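Local coordinates for protein cytochrome C (Marichromatium purpuratum 984, PDB 5LO9) that probably oxidises thiosulfate to tetrathionate and passes the electrons along a row of four covalently bound c-type hemes, at residues 241-246 with 296-301; 308-313 with 375-380; 321-326 with 355-360. All coordinates share one frame; numbering follows the deposited sequence.

Interaction 1 (241-246 with 296-301)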
# COMPACT_ATOMS: atom_id res chain seq x y z
N ALA A 241 -26.42 -9.44 1.79
CA ALA A 241 -26.01 -9.08 0.43
C ALA A 241 -24.62 -9.59 0.06
O ALA A 241 -24.17 -9.33 -1.07
CB ALA A 241 -26.06 -7.56 0.25
N SER A 242 -23.90 -10.27 0.98
CA SER A 242 -22.55 -10.81 0.73
C SER A 242 -21.57 -9.68 0.42
O SER A 242 -20.84 -9.73 -0.57
CB SER A 242 -22.56 -11.85 -0.40
OG SER A 242 -23.29 -13.02 -0.02
N ARG A 243 -21.62 -8.63 1.25
CA ARG A 243 -20.82 -7.44 1.09
C ARG A 243 -19.92 -7.19 2.29
O ARG A 243 -20.23 -7.56 3.44
CB ARG A 243 -21.71 -6.21 0.83
CG ARG A 243 -21.77 -5.87 -0.64
CD ARG A 243 -22.74 -4.76 -0.96
NE ARG A 243 -22.74 -4.56 -2.41
CZ ARG A 243 -23.53 -3.71 -3.06
NH1 ARG A 243 -24.39 -2.95 -2.37
NH2 ARG A 243 -23.42 -3.59 -4.38
N PHE A 244 -18.78 -6.54 2.00
CA PHE A 244 -17.73 -6.28 2.99
C PHE A 244 -18.22 -5.35 4.09
O PHE A 244 -19.05 -4.46 3.87
CB PHE A 244 -16.49 -5.70 2.30
CG PHE A 244 -15.42 -5.24 3.24
CD1 PHE A 244 -14.49 -6.14 3.73
CD2 PHE A 244 -15.31 -3.89 3.61
CE1 PHE A 244 -13.49 -5.75 4.60
CE2 PHE A 244 -14.30 -3.47 4.50
CZ PHE A 244 -13.37 -4.43 5.00
N THR A 245 -17.70 -5.56 5.28
CA THR A 245 -18.00 -4.69 6.40
C THR A 245 -16.72 -4.08 6.93
O THR A 245 -15.80 -4.82 7.31
CB THR A 245 -18.71 -5.44 7.50
OG1 THR A 245 -19.99 -5.86 7.00
CG2 THR A 245 -18.85 -4.53 8.69
N PRO A 246 -16.56 -2.76 6.94
CA PRO A 246 -15.38 -2.18 7.53
C PRO A 246 -15.45 -2.20 9.04
O PRO A 246 -16.54 -2.32 9.63
CB PRO A 246 -15.37 -0.75 7.01
CG PRO A 246 -16.51 -0.70 5.98
CD PRO A 246 -17.43 -1.73 6.34
N ARG A 296 -16.89 4.76 3.39
CA ARG A 296 -17.33 3.40 3.74
C ARG A 296 -18.44 2.85 2.86
O ARG A 296 -18.68 1.64 2.90
CB ARG A 296 -17.82 3.35 5.18
CG ARG A 296 -16.84 3.89 6.22
CD ARG A 296 -17.52 4.07 7.53
NE ARG A 296 -16.64 4.01 8.68
CZ ARG A 296 -16.35 2.89 9.34
NH1 ARG A 296 -16.82 1.71 8.94
NH2 ARG A 296 -15.55 2.97 10.38
N ARG A 297 -19.11 3.69 2.07
CA ARG A 297 -20.38 3.31 1.45
C ARG A 297 -20.19 2.52 0.16
O ARG A 297 -19.69 3.05 -0.85
CB ARG A 297 -21.19 4.55 1.15
CG ARG A 297 -22.49 4.29 0.45
CD ARG A 297 -23.52 3.84 1.43
NE ARG A 297 -24.88 4.01 0.90
CZ ARG A 297 -25.96 3.43 1.41
NH1 ARG A 297 -25.88 2.62 2.45
NH2 ARG A 297 -27.12 3.70 0.88
N ALA A 298 -20.64 1.28 0.18
CA ALA A 298 -20.71 0.53 -1.06
C ALA A 298 -21.52 1.28 -2.09
O ALA A 298 -22.54 1.92 -1.78
CB ALA A 298 -21.34 -0.83 -0.82
N ASP A 299 -21.06 1.19 -3.34
CA ASP A 299 -21.63 1.85 -4.51
C ASP A 299 -21.45 3.37 -4.48
O ASP A 299 -22.00 4.07 -5.34
CB ASP A 299 -23.11 1.51 -4.68
CG ASP A 299 -23.36 0.04 -5.03
OD1 ASP A 299 -22.52 -0.61 -5.71
OD2 ASP A 299 -24.44 -0.46 -4.63
N ALA A 300 -20.64 3.90 -3.56
CA ALA A 300 -20.19 5.28 -3.58
C ALA A 300 -18.66 5.34 -3.49
O ALA A 300 -18.09 6.06 -2.68
CB ALA A 300 -20.83 6.08 -2.44
N SER A 301 -17.98 4.55 -4.35
CA SER A 301 -16.52 4.35 -4.35
C SER A 301 -15.97 4.24 -2.94
O SER A 301 -15.22 5.12 -2.46
CB SER A 301 -15.77 5.46 -5.07
OG SER A 301 -15.83 5.22 -6.44
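One face of the Arg243 guanidinium lies against the methyl of Ala298, with NH1 4.0 Å from Ala298 CB, while the carboxylate of Asp299 meets the same group obliquely, the two planes 78° apart. Crossed in this way, the pair forms a salt bridge without a side-by-side fork: both NH1 and NH2 of Arg243 turn to OD2 of Asp299, NH2 at 3.3 Å. Both hydrogen bonds are weak, bent to about 130° at the hydrogen. A further hold on Arg243 comes from Ser375, whose OG accepts from NE, and the side chain is extended from CG to NE to span from its own backbone to that residue and Asp299. The two segments are irregular loops running roughly antiparallel, and Ala298 and Asp299 are the central pair of a type II beta turn from Arg297 to Ala300, closed by Ala300 N to Arg297 O at 3.0 Å. This partly exposed contact ties the loop before helix 256-269 to the one between helices 292-295 and 304-307. At its other end Pro246 CB packs 3.4 Å from Arg296 NH1, again obliquely to the guanidinium; Arg296 NH2 donates to the carbonyl of Pro247, and Trp304 packs against Pro246 and Ala298.

Interaction 2 (308-313 with 375-380). With HEC (heme c), chain E; EDO (1,2-ethanediol), chain R.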
# COMPACT_ATOMS: atom_id res chain seq x y z
N VAL A 308 -7.28 -2.77 -1.96
CA VAL A 308 -6.80 -4.07 -2.41
C VAL A 308 -6.68 -4.15 -3.91
O VAL A 308 -6.32 -5.21 -4.44
CB VAL A 308 -7.73 -5.23 -1.98
CG1 VAL A 308 -7.79 -5.36 -0.45
CG2 VAL A 308 -9.17 -5.02 -2.56
N ALA A 309 -7.00 -3.07 -4.61
CA ALA A 309 -7.05 -3.03 -6.07
C ALA A 309 -5.86 -2.32 -6.69
O ALA A 309 -5.70 -2.36 -7.92
CB ALA A 309 -8.33 -2.32 -6.51
N TYR A 310 -5.05 -1.63 -5.90
CA TYR A 310 -3.89 -0.90 -6.40
C TYR A 310 -2.62 -1.49 -5.80
O TYR A 310 -2.63 -1.94 -4.64
CB TYR A 310 -3.97 0.60 -6.04
CG TYR A 310 -5.03 1.36 -6.78
CD1 TYR A 310 -4.72 2.15 -7.88
CD2 TYR A 310 -6.35 1.29 -6.40
CE1 TYR A 310 -5.70 2.84 -8.56
CE2 TYR A 310 -7.32 1.98 -7.07
CZ TYR A 310 -7.00 2.75 -8.14
OH TYR A 310 -8.01 3.42 -8.79
N PRO A 311 -1.51 -1.50 -6.55
CA PRO A 311 -1.22 -0.99 -7.90
C PRO A 311 -2.08 -1.53 -9.03
O PRO A 311 -2.42 -2.71 -9.00
CB PRO A 311 0.22 -1.44 -8.12
CG PRO A 311 0.80 -1.49 -6.81
CD PRO A 311 -0.29 -2.00 -5.92
N ALA A 312 -2.34 -0.71 -10.05
CA ALA A 312 -3.20 -1.08 -11.18
C ALA A 312 -2.86 -0.26 -12.40
O ALA A 312 -2.45 0.90 -12.26
CB ALA A 312 -4.64 -0.83 -10.86
N TYR A 313 -3.07 -0.84 -13.59
CA TYR A 313 -2.96 -0.04 -14.81
C TYR A 313 -4.20 0.86 -15.00
O TYR A 313 -5.34 0.42 -14.79
CB TYR A 313 -2.75 -0.90 -16.05
CG TYR A 313 -2.65 -0.07 -17.35
CD1 TYR A 313 -3.72 0.02 -18.25
CD2 TYR A 313 -1.48 0.63 -17.67
CE1 TYR A 313 -3.63 0.78 -19.42
CE2 TYR A 313 -1.38 1.40 -18.86
CZ TYR A 313 -2.46 1.47 -19.72
OH TYR A 313 -2.38 2.23 -20.87
N SER A 375 -17.49 -6.57 -4.46
CA SER A 375 -18.84 -6.06 -4.59
C SER A 375 -18.99 -4.76 -3.81
O SER A 375 -18.67 -4.69 -2.62
CB SER A 375 -19.84 -7.11 -4.10
OG SER A 375 -21.09 -6.50 -3.81
N GLY A 376 -19.48 -3.73 -4.49
CA GLY A 376 -19.62 -2.41 -3.92
C GLY A 376 -18.64 -1.41 -4.47
O GLY A 376 -18.74 -0.23 -4.16
N ARG A 377 -17.68 -1.85 -5.28
CA ARG A 377 -16.64 -0.95 -5.71
C ARG A 377 -17.19 0.08 -6.68
O ARG A 377 -18.02 -0.24 -7.53
CB ARG A 377 -15.52 -1.72 -6.37
CG ARG A 377 -14.30 -0.84 -6.52
CD ARG A 377 -13.24 -1.51 -7.35
NE ARG A 377 -12.16 -0.60 -7.68
CZ ARG A 377 -11.14 -0.95 -8.44
NH1 ARG A 377 -11.09 -2.19 -8.90
NH2 ARG A 377 -10.20 -0.07 -8.74
N GLY A 378 -16.68 1.31 -6.56
CA GLY A 378 -17.01 2.37 -7.50
C GLY A 378 -18.49 2.73 -7.50
O GLY A 378 -19.19 2.66 -6.49
N TYR A 379 -18.96 3.12 -8.64
CA TYR A 379 -20.36 3.42 -8.86
C TYR A 379 -20.98 2.39 -9.78
O TYR A 379 -20.31 1.89 -10.70
CB TYR A 379 -20.50 4.79 -9.50
CG TYR A 379 -19.82 5.94 -8.74
CD1 TYR A 379 -19.80 5.98 -7.35
CD2 TYR A 379 -19.21 6.97 -9.42
CE1 TYR A 379 -19.18 7.04 -6.68
CE2 TYR A 379 -18.58 8.01 -8.75
CZ TYR A 379 -18.58 8.05 -7.40
OH TYR A 379 -17.95 9.10 -6.78
N PRO A 380 -22.25 2.03 -9.59
CA PRO A 380 -22.87 1.07 -10.52
C PRO A 380 -23.01 1.67 -11.91
O PRO A 380 -23.67 2.70 -12.09
CB PRO A 380 -24.23 0.78 -9.88
CG PRO A 380 -24.05 1.16 -8.44
CD PRO A 380 -23.11 2.32 -8.43
FE HEC E . -11.96 10.23 -5.35
CHA HEC E . -11.86 7.30 -7.29
CHB HEC E . -9.58 8.89 -3.15
CHC HEC E . -11.87 13.27 -3.56
CHD HEC E . -14.58 11.38 -7.26
NA HEC E . -10.93 8.42 -5.25
C1A HEC E . -11.02 7.41 -6.11
C2A HEC E . -10.14 6.27 -5.77
C3A HEC E . -9.48 6.73 -4.56
C4A HEC E . -10.03 8.08 -4.31
CMA HEC E . -8.49 5.96 -3.75
CAA HEC E . -10.02 4.96 -6.50
CBA HEC E . -11.28 4.14 -6.25
CGA HEC E . -11.16 2.74 -6.83
O1A HEC E . -11.96 1.88 -6.40
O2A HEC E . -10.30 2.49 -7.72
NB HEC E . -10.94 10.97 -3.69
C1B HEC E . -10.04 10.27 -2.95
C2B HEC E . -9.47 11.06 -1.85
C3B HEC E . -10.14 12.35 -1.98
C4B HEC E . -11.01 12.18 -3.16
CMB HEC E . -8.48 10.62 -0.83
CAB HEC E . -9.94 13.55 -1.12
CBB HEC E . -8.49 14.02 -1.32
NC HEC E . -13.03 12.02 -5.41
C1C HEC E . -12.87 13.10 -4.62
C2C HEC E . -13.87 14.16 -4.88
C3C HEC E . -14.66 13.60 -5.99
C4C HEC E . -14.05 12.27 -6.21
CMC HEC E . -13.97 15.49 -4.18
CAC HEC E . -15.87 14.16 -6.71
CBC HEC E . -15.63 15.55 -7.20
ND HEC E . -13.00 9.47 -6.99
C1D HEC E . -14.00 10.09 -7.60
C2D HEC E . -14.56 9.30 -8.72
C3D HEC E . -13.76 8.07 -8.77
C4D HEC E . -12.82 8.31 -7.63
CMD HEC E . -15.68 9.75 -9.59
CAD HEC E . -13.85 6.87 -9.69
CBD HEC E . -13.73 7.17 -11.20
CGD HEC E . -12.40 7.78 -11.71
O1D HEC E . -11.88 8.81 -11.21
O2D HEC E . -11.87 7.22 -12.71
C1 EDO R . -19.87 -3.83 -8.54
O1 EDO R . -20.63 -3.96 -7.32
C2 EDO R . -18.39 -3.75 -8.21
O2 EDO R . -17.66 -4.81 -8.85
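Ala309 and Arg377 are the nearest backbone pair, their CA atoms 9.8 Å apart, so the loop leading into strand 312-314 and the irregular segment 375-380 meet through side chains alone. Arg377 spans the distance: CG stands anti to the backbone N (chi1 -167°) and the chain runs extended to NE, carrying the guanidinium to Ala309 and Tyr310. The methyl of Ala309 sits over one face of the Arg377 guanidinium, toward its rim, with CB 3.7 Å from NH1. Tyr310 comes in obliquely, its ring plane 70° from the guanidinium plane and CE2 3.9 Å from Arg377 NH2. Between them enters a propionate of heme c, at the edge and in the plane of both flat groups. Arg377 grips it as a two-pronged fork, NE to O1A at 2.8 Å and NH2 to O2A at 2.8 Å, the latter almost straight at 178°. O2A also accepts from Tyr310 OH at 2.7 Å, and this hydroxyl in turn accepts from NE of Arg326. Two residues on, Tyr379 packs its CE2 against a heme methyl, CMD, at 3.5 Å. Pro311, after a cis peptide bond, packs on Phe361 of the second subunit. A leucine in place of Arg377 would probably leave the propionate without its charged partner and held less firmly, with the Tyr310 hydroxyl still on O2A. With one positive charge and a phenol shared on a carboxylate, the contact is consistent with a propionate kept ionised and fixed in orientation.

Interaction 3 (321-326 with 355-360). With HEC (heme c), chain E; THJ (thiosulfate), chain J; EDO (1,2-ethanediol), chain S; EDO (1,2-ethanediol), chain B.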
# COMPACT_ATOMS: atom_id res chain seq x y z
N ASP A 321 -0.48 2.78 -11.45
CA ASP A 321 -0.60 3.77 -10.38
C ASP A 321 -0.66 3.08 -9.02
O ASP A 321 -1.41 2.12 -8.84
CB ASP A 321 -1.86 4.64 -10.56
CG ASP A 321 -1.62 5.93 -11.37
OD1 ASP A 321 -0.44 6.32 -11.66
OD2 ASP A 321 -2.64 6.58 -11.71
N THR A 322 0.15 3.57 -8.09
CA THR A 322 0.03 3.19 -6.70
C THR A 322 -1.19 3.87 -6.09
O THR A 322 -1.81 4.75 -6.68
CB THR A 322 1.28 3.59 -5.91
OG1 THR A 322 1.57 4.99 -6.04
CG2 THR A 322 2.49 2.81 -6.32
N MET A 323 -1.55 3.43 -4.89
CA MET A 323 -2.55 4.15 -4.11
C MET A 323 -2.12 5.59 -3.84
O MET A 323 -2.95 6.50 -3.90
CB MET A 323 -2.81 3.43 -2.80
CG MET A 323 -3.74 4.13 -1.87
SD MET A 323 -5.37 4.39 -2.59
CE MET A 323 -5.97 2.73 -2.77
N ALA A 324 -0.84 5.83 -3.51
CA ALA A 324 -0.42 7.22 -3.29
C ALA A 324 -0.58 8.04 -4.56
O ALA A 324 -1.05 9.19 -4.52
CB ALA A 324 1.03 7.33 -2.82
N GLU A 325 -0.17 7.48 -5.69
CA GLU A 325 -0.24 8.23 -6.92
C GLU A 325 -1.68 8.56 -7.24
O GLU A 325 -2.01 9.66 -7.69
CB GLU A 325 0.43 7.45 -8.05
CG GLU A 325 1.94 7.56 -7.93
CD GLU A 325 2.74 6.46 -8.60
OE1 GLU A 325 2.19 5.55 -9.25
OE2 GLU A 325 3.98 6.51 -8.42
N ARG A 326 -2.57 7.63 -6.94
CA ARG A 326 -3.98 7.83 -7.18
C ARG A 326 -4.51 8.97 -6.32
O ARG A 326 -5.17 9.88 -6.81
CB ARG A 326 -4.70 6.51 -6.90
CG ARG A 326 -6.18 6.48 -7.08
CD ARG A 326 -6.56 7.18 -8.32
NE ARG A 326 -7.61 6.45 -9.00
CZ ARG A 326 -8.66 7.01 -9.56
NH1 ARG A 326 -8.82 8.34 -9.48
NH2 ARG A 326 -9.56 6.24 -10.18
N ALA A 355 -1.38 9.70 6.45
CA ALA A 355 -2.62 9.52 7.19
C ALA A 355 -3.72 8.98 6.26
O ALA A 355 -4.40 8.01 6.60
CB ALA A 355 -3.04 10.83 7.85
N LEU A 356 -3.88 9.57 5.08
CA LEU A 356 -4.94 9.10 4.21
C LEU A 356 -4.73 7.64 3.88
O LEU A 356 -5.68 6.84 3.91
CB LEU A 356 -5.02 9.94 2.94
CG LEU A 356 -5.62 11.35 3.10
CD1 LEU A 356 -5.30 12.21 1.86
CD2 LEU A 356 -7.11 11.25 3.34
N GLN A 357 -3.49 7.25 3.60
CA GLN A 357 -3.25 5.84 3.33
C GLN A 357 -3.46 4.98 4.57
O GLN A 357 -3.90 3.84 4.46
CB GLN A 357 -1.85 5.63 2.79
CG GLN A 357 -1.69 6.15 1.39
CD GLN A 357 -0.39 5.77 0.77
OE1 GLN A 357 -0.30 4.76 0.07
NE2 GLN A 357 0.64 6.56 1.01
N SER A 358 -3.18 5.50 5.75
CA SER A 358 -3.44 4.69 6.95
C SER A 358 -4.93 4.51 7.17
O SER A 358 -5.40 3.41 7.51
CB SER A 358 -2.81 5.35 8.17
OG SER A 358 -1.40 5.29 8.10
N TYR A 359 -5.70 5.58 6.99
CA TYR A 359 -7.14 5.50 7.16
C TYR A 359 -7.72 4.53 6.15
O TYR A 359 -8.53 3.66 6.51
CB TYR A 359 -7.76 6.89 7.01
CG TYR A 359 -9.25 6.92 7.01
CD1 TYR A 359 -9.96 6.48 8.10
CD2 TYR A 359 -9.95 7.35 5.90
CE1 TYR A 359 -11.32 6.48 8.11
CE2 TYR A 359 -11.33 7.36 5.90
CZ TYR A 359 -12.01 6.93 7.02
OH TYR A 359 -13.38 6.93 7.03
N ILE A 360 -7.29 4.63 4.90
CA ILE A 360 -7.86 3.76 3.88
C ILE A 360 -7.49 2.32 4.14
O ILE A 360 -8.29 1.41 3.91
CB ILE A 360 -7.40 4.22 2.50
CG1 ILE A 360 -8.02 5.57 2.14
CG2 ILE A 360 -7.76 3.20 1.49
CD1 ILE A 360 -7.29 6.34 1.00
FE HEC E . -11.96 10.23 -5.35
CHA HEC E . -11.86 7.30 -7.29
CHB HEC E . -9.58 8.89 -3.15
CHC HEC E . -11.87 13.27 -3.56
CHD HEC E . -14.58 11.38 -7.26
NA HEC E . -10.93 8.42 -5.25
C1A HEC E . -11.02 7.41 -6.11
C2A HEC E . -10.14 6.27 -5.77
C3A HEC E . -9.48 6.73 -4.56
C4A HEC E . -10.03 8.08 -4.31
CMA HEC E . -8.49 5.96 -3.75
CAA HEC E . -10.02 4.96 -6.50
CBA HEC E . -11.28 4.14 -6.25
CGA HEC E . -11.16 2.74 -6.83
O1A HEC E . -11.96 1.88 -6.40
O2A HEC E . -10.30 2.49 -7.72
NB HEC E . -10.94 10.97 -3.69
C1B HEC E . -10.04 10.27 -2.95
C2B HEC E . -9.47 11.06 -1.85
C3B HEC E . -10.14 12.35 -1.98
C4B HEC E . -11.01 12.18 -3.16
CMB HEC E . -8.48 10.62 -0.83
CAB HEC E . -9.94 13.55 -1.12
CBB HEC E . -8.49 14.02 -1.32
NC HEC E . -13.03 12.02 -5.41
C1C HEC E . -12.87 13.10 -4.62
C2C HEC E . -13.87 14.16 -4.88
C3C HEC E . -14.66 13.60 -5.99
C4C HEC E . -14.05 12.27 -6.21
CMC HEC E . -13.97 15.49 -4.18
CAC HEC E . -15.87 14.16 -6.71
CBC HEC E . -15.63 15.55 -7.20
ND HEC E . -13.00 9.47 -6.99
C1D HEC E . -14.00 10.09 -7.60
C2D HEC E . -14.56 9.30 -8.72
C3D HEC E . -13.76 8.07 -8.77
C4D HEC E . -12.82 8.31 -7.63
CMD HEC E . -15.68 9.75 -9.59
CAD HEC E . -13.85 6.87 -9.69
CBD HEC E . -13.73 7.17 -11.20
CGD HEC E . -12.40 7.78 -11.71
O1D HEC E . -11.88 8.81 -11.21
O2D HEC E . -11.87 7.22 -12.71
S1 THJ J . -9.91 11.66 -9.67
O1 THJ J . -8.46 11.36 -9.93
O2 THJ J . -10.79 11.07 -10.74
O3 THJ J . -10.09 13.13 -9.77
S2 THJ J . -10.40 11.16 -7.96
C1 EDO S . 1.28 1.97 -2.33
O1 EDO S . 0.80 3.35 -2.27
C2 EDO S . 0.14 0.93 -2.26
O2 EDO S . -0.52 0.71 -3.57
C1 EDO B . -14.79 8.53 10.73
O1 EDO B . -15.89 9.24 10.21
C2 EDO B . -14.93 7.05 10.33
O2 EDO B . -14.08 6.47 9.31
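Met323 lies alongside Gln357, the two side chains sliding past each other in opposite directions with Met323 CG 4.0 Å from Gln357 OE1. Its CG is anti to the backbone N (chi1 176°), and bends at chi2 and chi3 curl the chain so that SD of Met323 lies 3.7 Å from CMA, a methyl of heme c. Next to it, Ala324 sets its CB 3.9 Å from NE2 of Gln357. The amide is joined to the backbone opposite by a 1,2-ethanediol molecule, probably from the crystallisation liquor: its O1 donates to Gln357 OE1 and accepts from Ala324 N, while O2 accepts from Met323 N. These two N-H groups belong to the first turn of helix 323-332, which packs here on helix 351-363, with Ile327 of the former touching Leu356, Gln357 and Ile360 of the latter. The start of helix 323-332 is closed by a capping box: Thr322 OG1 accepts from Glu325 N at 3.1 Å, and Thr322 N donates to Glu325 OE1, reaching it from above the carboxylate plane. Glu325 OE1 also has a salt bridge to Arg319. One turn into the same helix, Arg326 faces the heme. CAA of a propionate arm lies over one face of the Arg326 guanidinium, toward the rim, and thiosulfate lies at its edge, its NH1 3.1 Å from O1 of thiosulfate. Across the subunit boundary, Gln357 packs on Thr322 of the second subunit and Ser358 on its Pro311.

Interactions 2 and 3 close round the same heme c, their centres 13 Å apart, and interaction 3 is nested within the loop that interaction 2 closes. They join through the strand pairing, Ala312 O to Asp321 N at 2.8 Å, and through Tyr310 OH and Arg326 NE at 3.1 Å, so the hydroxyl links the propionate site to the thiosulfate site. Interaction 1 is centred 12 Å from interaction 2 and touches it directly: Asp299 N meets Gly376 O at 2.8 Å and Arg243 NE meets Ser375 OG at 2.9 Å, connecting the surface loops to the segment that carries Arg377. Interactions 1 and 3 do not touch. Both heme-side contacts also reach the second subunit.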